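Long-range contacts in epidermin leader peptide processing serine protease EpiP (Staphylococcus aureus subsp. aureus, PDB 3QFH), which probably cleaves the leader peptide from the epidermin precursor, as a subtilisin-like serine endopeptidase: residues 122-127 and 228-233; 193-198 and 393-398. All blocks are in the same frame, centred on the assembly; numbering follows the deposited sequence.

Contact 1 of 2, residues 122-127 and 228-233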
# COMPACT_ATOMS: atom_id res chain seq x y z
N ALA A 122 -2.31 -7.38 -21.73
CA ALA A 122 -2.10 -6.92 -20.35
C ALA A 122 -3.05 -7.59 -19.37
O ALA A 122 -3.98 -6.98 -18.86
CB ALA A 122 -2.27 -5.40 -20.28
N ASN A 123 -2.77 -8.85 -19.08
CA ASN A 123 -3.63 -9.67 -18.24
C ASN A 123 -3.45 -9.55 -16.73
O ASN A 123 -4.36 -9.88 -15.99
CB ASN A 123 -3.48 -11.13 -18.69
CG ASN A 123 -3.94 -11.33 -20.13
OD1 ASN A 123 -4.75 -10.55 -20.64
ND2 ASN A 123 -3.42 -12.35 -20.79
N THR A 124 -2.30 -9.10 -16.27
CA THR A 124 -2.10 -8.96 -14.83
C THR A 124 -3.02 -7.89 -14.22
O THR A 124 -3.18 -6.80 -14.77
CB THR A 124 -0.64 -8.62 -14.48
OG1 THR A 124 0.18 -9.75 -14.79
CG2 THR A 124 -0.49 -8.30 -13.00
N LYS A 125 -3.62 -8.25 -13.10
CA LYS A 125 -4.50 -7.36 -12.33
C LYS A 125 -3.74 -6.75 -11.18
O LYS A 125 -3.14 -7.48 -10.39
CB LYS A 125 -5.64 -8.14 -11.69
CG LYS A 125 -6.88 -8.30 -12.49
CD LYS A 125 -6.70 -9.05 -13.77
CE LYS A 125 -8.07 -9.61 -14.19
NZ LYS A 125 -9.17 -8.59 -13.98
N ILE A 126 -3.79 -5.43 -11.08
CA ILE A 126 -3.15 -4.75 -9.99
C ILE A 126 -4.23 -4.45 -8.92
O ILE A 126 -5.25 -3.85 -9.22
CB ILE A 126 -2.50 -3.45 -10.44
CG1 ILE A 126 -1.53 -3.70 -11.60
CG2 ILE A 126 -1.77 -2.77 -9.28
CD1 ILE A 126 -1.05 -2.45 -12.25
N ALA A 127 -3.99 -4.90 -7.69
CA ALA A 127 -4.90 -4.63 -6.61
C ALA A 127 -4.35 -3.43 -5.89
O ALA A 127 -3.12 -3.29 -5.70
CB ALA A 127 -5.02 -5.82 -5.66
N ASN A 228 -5.23 -11.20 -8.07
CA ASN A 228 -4.42 -10.01 -8.36
C ASN A 228 -3.00 -10.35 -8.02
O ASN A 228 -2.67 -10.49 -6.84
CB ASN A 228 -4.85 -8.84 -7.50
CG ASN A 228 -6.25 -8.41 -7.77
OD1 ASN A 228 -6.53 -7.78 -8.79
ND2 ASN A 228 -7.15 -8.70 -6.84
N GLN A 229 -2.13 -10.45 -9.01
CA GLN A 229 -0.76 -10.83 -8.73
C GLN A 229 0.12 -9.71 -8.19
O GLN A 229 1.20 -9.98 -7.71
CB GLN A 229 -0.10 -11.50 -9.94
CG GLN A 229 -0.53 -12.95 -10.11
CD GLN A 229 0.42 -13.72 -11.00
OE1 GLN A 229 0.52 -13.45 -12.19
NE2 GLN A 229 1.15 -14.66 -10.42
N VAL A 230 -0.33 -8.46 -8.30
CA VAL A 230 0.39 -7.33 -7.71
C VAL A 230 -0.57 -6.61 -6.77
O VAL A 230 -1.67 -6.26 -7.16
CB VAL A 230 0.95 -6.35 -8.78
CG1 VAL A 230 1.67 -5.15 -8.11
CG2 VAL A 230 1.87 -7.08 -9.75
N ILE A 231 -0.15 -6.39 -5.53
CA ILE A 231 -0.97 -5.77 -4.51
C ILE A 231 -0.23 -4.55 -3.99
O ILE A 231 0.85 -4.68 -3.41
CB ILE A 231 -1.24 -6.75 -3.33
CG1 ILE A 231 -1.91 -8.03 -3.83
CG2 ILE A 231 -2.11 -6.06 -2.27
CD1 ILE A 231 -2.12 -9.14 -2.74
N ASN A 232 -0.83 -3.38 -4.20
CA ASN A 232 -0.23 -2.09 -3.82
C ASN A 232 -0.78 -1.59 -2.49
O ASN A 232 -1.98 -1.38 -2.36
CB ASN A 232 -0.50 -1.06 -4.93
CG ASN A 232 0.22 0.24 -4.73
OD1 ASN A 232 1.33 0.44 -5.25
ND2 ASN A 232 -0.37 1.13 -3.95
N ILE A 233 0.10 -1.39 -1.52
CA ILE A 233 -0.29 -0.88 -0.20
C ILE A 233 0.44 0.43 0.04
O ILE A 233 1.66 0.46 0.28
CB ILE A 233 0.01 -1.88 0.93
CG1 ILE A 233 -0.49 -3.27 0.56
CG2 ILE A 233 -0.66 -1.44 2.22
CD1 ILE A 233 -0.14 -4.32 1.60
O HOH W 1 -0.92 -11.99 -13.62
O HOH W 2 -3.08 -10.84 -11.79
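A127 clamps onto V230 and N232 through both of its backbone polar atoms: its N bonds to V230 O at 2.7 Å, almost straight (175°), and its O accepts N232 N, also at 2.7 Å. This is parallel strand pairing. I126 and V230 point to one face of the sheet, where I126 CG2 and V230 CG1 lie 4.3 Å apart; A127 and I231 point to the other. The small methyl of A127 lets the strands close up here, its CB lying against N228 CB at 3.5 Å.

The N228 amide lies over this alanine, and its OD1 presses on K125 CB at 3.1 Å. Its rotation is fixed from outside: OD1 accepts a bond from T201 OG1, while ND2 donates to A223 O. Ahead of the paired strands a water bridges K125 N and Q229 N, 3.0 Å from each, and a second links T124 OG1 with Q229 OE1. T124 uses both branches, since its hydroxyl also pairs with D398 while CG2 meets V230 CG2 at 4.2 Å.

Helix 213-225 lies against A127 and I231, and helix 382-400 against V230. Alanine, valine and isoleucine suit strands packed between helices, as in the central parallel sheet of the subtilisin-like fold, in which helix 213-225 belongs to the beta-alpha-beta crossover from strand 200-204 to strand 230-233.

Contact 2 of 2, residues 193-198 and 393-398; sequences GVAPNN and LALIID
L395 stretches its side chain towards V194 and A195, with CG anti to its own carbonyl carbon (chi1 -65°); CD1 continues the chain straight towards V194, and CD2 branches off towards A195 and N198. N198 likewise sets CG beside its backbone N (chi1 -70°), and this carries its amide to D398. The contact joins a type I beta turn, A195 to N198, to helix 382-400, which begins beside the probable nucleophile S383 of this subtilisin-like fold; the turn leads into strand 200-204 of the central sheet.

The two methyls of L395 divide the work. CD1 lies 3.4 Å from V194 O and 4.1 Å from V194 CG1, while CD2 rests on A195 CB at 4.0 Å and also borders the N198 amide. A branched leucine suits this place because it fills the angle between the two loop residues, and helix 435-439 closes over it, with V435 touching both V194 and L395. One helical turn further along, N198 ND2 donates to D398 OD2 at 3.1 Å. The amide and carboxylate planes are only 14° apart, and the acceptor lies close to the amide plane, so the two flat groups meet nearly coplanar. The side chain of A394 is short enough to leave room for this approach, its CB lying 3.9 Å from N198 ND2.

The ND2 group also donates to T124 O, which leaves little freedom for the amide to turn over. D398 OD1 is bonded to T124 OG1 and has the like-charged E403 close by; E403 would probably raise the aspartate's pKa, while the donors around the carboxylate would offset this. On the OD2 side a water completes the link, donating to both N198 OD1 and D398 OD2, 2.9 Å from each.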
# COMPACT_ATOMS: atom_id res chain seq x y z
N GLY A 193 -0.76 6.46 -16.78
CA GLY A 193 -0.09 5.75 -15.68
C GLY A 193 1.02 4.86 -16.20
O GLY A 193 1.34 4.86 -17.40
N VAL A 194 1.62 4.08 -15.30
CA VAL A 194 2.73 3.21 -15.69
C VAL A 194 2.25 2.05 -16.53
O VAL A 194 2.91 1.67 -17.47
CB VAL A 194 3.52 2.68 -14.43
CG1 VAL A 194 4.64 1.68 -14.83
CG2 VAL A 194 4.09 3.86 -13.67
N ALA A 195 1.06 1.53 -16.21
CA ALA A 195 0.50 0.36 -16.88
C ALA A 195 -0.88 0.70 -17.42
O ALA A 195 -1.89 0.24 -16.89
CB ALA A 195 0.42 -0.83 -15.85
N PRO A 196 -0.94 1.48 -18.52
CA PRO A 196 -2.20 1.99 -19.07
C PRO A 196 -3.20 1.00 -19.66
O PRO A 196 -4.34 1.40 -19.92
CB PRO A 196 -1.75 2.99 -20.14
CG PRO A 196 -0.36 2.61 -20.47
CD PRO A 196 0.23 1.96 -19.27
N ASN A 197 -2.80 -0.25 -19.88
CA ASN A 197 -3.70 -1.26 -20.44
C ASN A 197 -4.08 -2.36 -19.44
O ASN A 197 -4.84 -3.25 -19.76
CB ASN A 197 -3.05 -1.90 -21.68
CG ASN A 197 -2.68 -0.86 -22.75
OD1 ASN A 197 -3.33 0.17 -22.89
ND2 ASN A 197 -1.62 -1.15 -23.50
N ASN A 198 -3.56 -2.29 -18.23
CA ASN A 198 -3.89 -3.24 -17.18
C ASN A 198 -5.10 -2.80 -16.37
O ASN A 198 -5.30 -1.61 -16.11
CB ASN A 198 -2.72 -3.46 -16.20
CG ASN A 198 -1.56 -4.22 -16.83
OD1 ASN A 198 -0.76 -3.66 -17.57
ND2 ASN A 198 -1.46 -5.52 -16.52
N LEU A 393 5.81 -3.92 -12.16
CA LEU A 393 5.78 -5.38 -11.95
C LEU A 393 4.69 -6.06 -12.76
O LEU A 393 4.88 -7.20 -13.24
CB LEU A 393 5.61 -5.70 -10.47
CG LEU A 393 6.84 -5.48 -9.60
CD1 LEU A 393 6.45 -5.39 -8.14
CD2 LEU A 393 7.85 -6.61 -9.84
N ALA A 394 3.55 -5.39 -12.92
CA ALA A 394 2.48 -5.95 -13.74
C ALA A 394 2.97 -6.06 -15.18
O ALA A 394 2.72 -7.07 -15.87
CB ALA A 394 1.21 -5.10 -13.65
N LEU A 395 3.67 -5.04 -15.65
CA LEU A 395 4.22 -5.04 -17.02
C LEU A 395 5.25 -6.13 -17.23
O LEU A 395 5.27 -6.79 -18.27
CB LEU A 395 4.85 -3.69 -17.35
CG LEU A 395 3.93 -2.46 -17.42
CD1 LEU A 395 4.76 -1.21 -17.71
CD2 LEU A 395 2.85 -2.68 -18.48
N ILE A 396 6.11 -6.32 -16.24
CA ILE A 396 7.18 -7.32 -16.29
C ILE A 396 6.60 -8.74 -16.31
O ILE A 396 7.04 -9.59 -17.08
CB ILE A 396 8.16 -7.13 -15.12
CG1 ILE A 396 8.96 -5.84 -15.33
CG2 ILE A 396 9.10 -8.34 -15.01
CD1 ILE A 396 9.64 -5.32 -14.05
N ILE A 397 5.61 -8.99 -15.47
CA ILE A 397 4.96 -10.30 -15.43
C ILE A 397 4.33 -10.63 -16.80
O ILE A 397 4.45 -11.76 -17.31
CB ILE A 397 3.90 -10.37 -14.30
CG1 ILE A 397 4.60 -10.30 -12.93
CG2 ILE A 397 3.10 -11.68 -14.40
CD1 ILE A 397 3.65 -10.03 -11.72
N ASP A 398 3.67 -9.65 -17.39
CA ASP A 398 3.02 -9.87 -18.69
C ASP A 398 4.06 -9.95 -19.85
O ASP A 398 3.95 -10.79 -20.74
CB ASP A 398 1.98 -8.79 -18.97
CG ASP A 398 0.82 -8.83 -17.97
OD1 ASP A 398 0.71 -9.83 -17.23
OD2 ASP A 398 0.02 -7.85 -17.92
O HOH W 3 0.95 -5.41 -19.20

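Overall arrangement
Contacts 1 and 2 have centres about 9 Å apart and interlock through T124, whose two oxygens serve the two sides of contact 2. T124 OG1 lies 2.5 Å from D398 OD1 and T124 O lies 2.8 Å from N198 ND2, both probable hydrogen bonds. The chain just ahead of strand 126-130 is thus tied to helix 382-400 and to the loop 193-198 together. Strand 126-130 ends at D130 and helix 382-400 starts beside S383; with H177 these residues probably form the catalytic triad. At the other end of the helix, the side chain of D398 is about 6 Å from a bound sulfate, probably from the crystallisation liquor, and about 8 Å from a sodium ion.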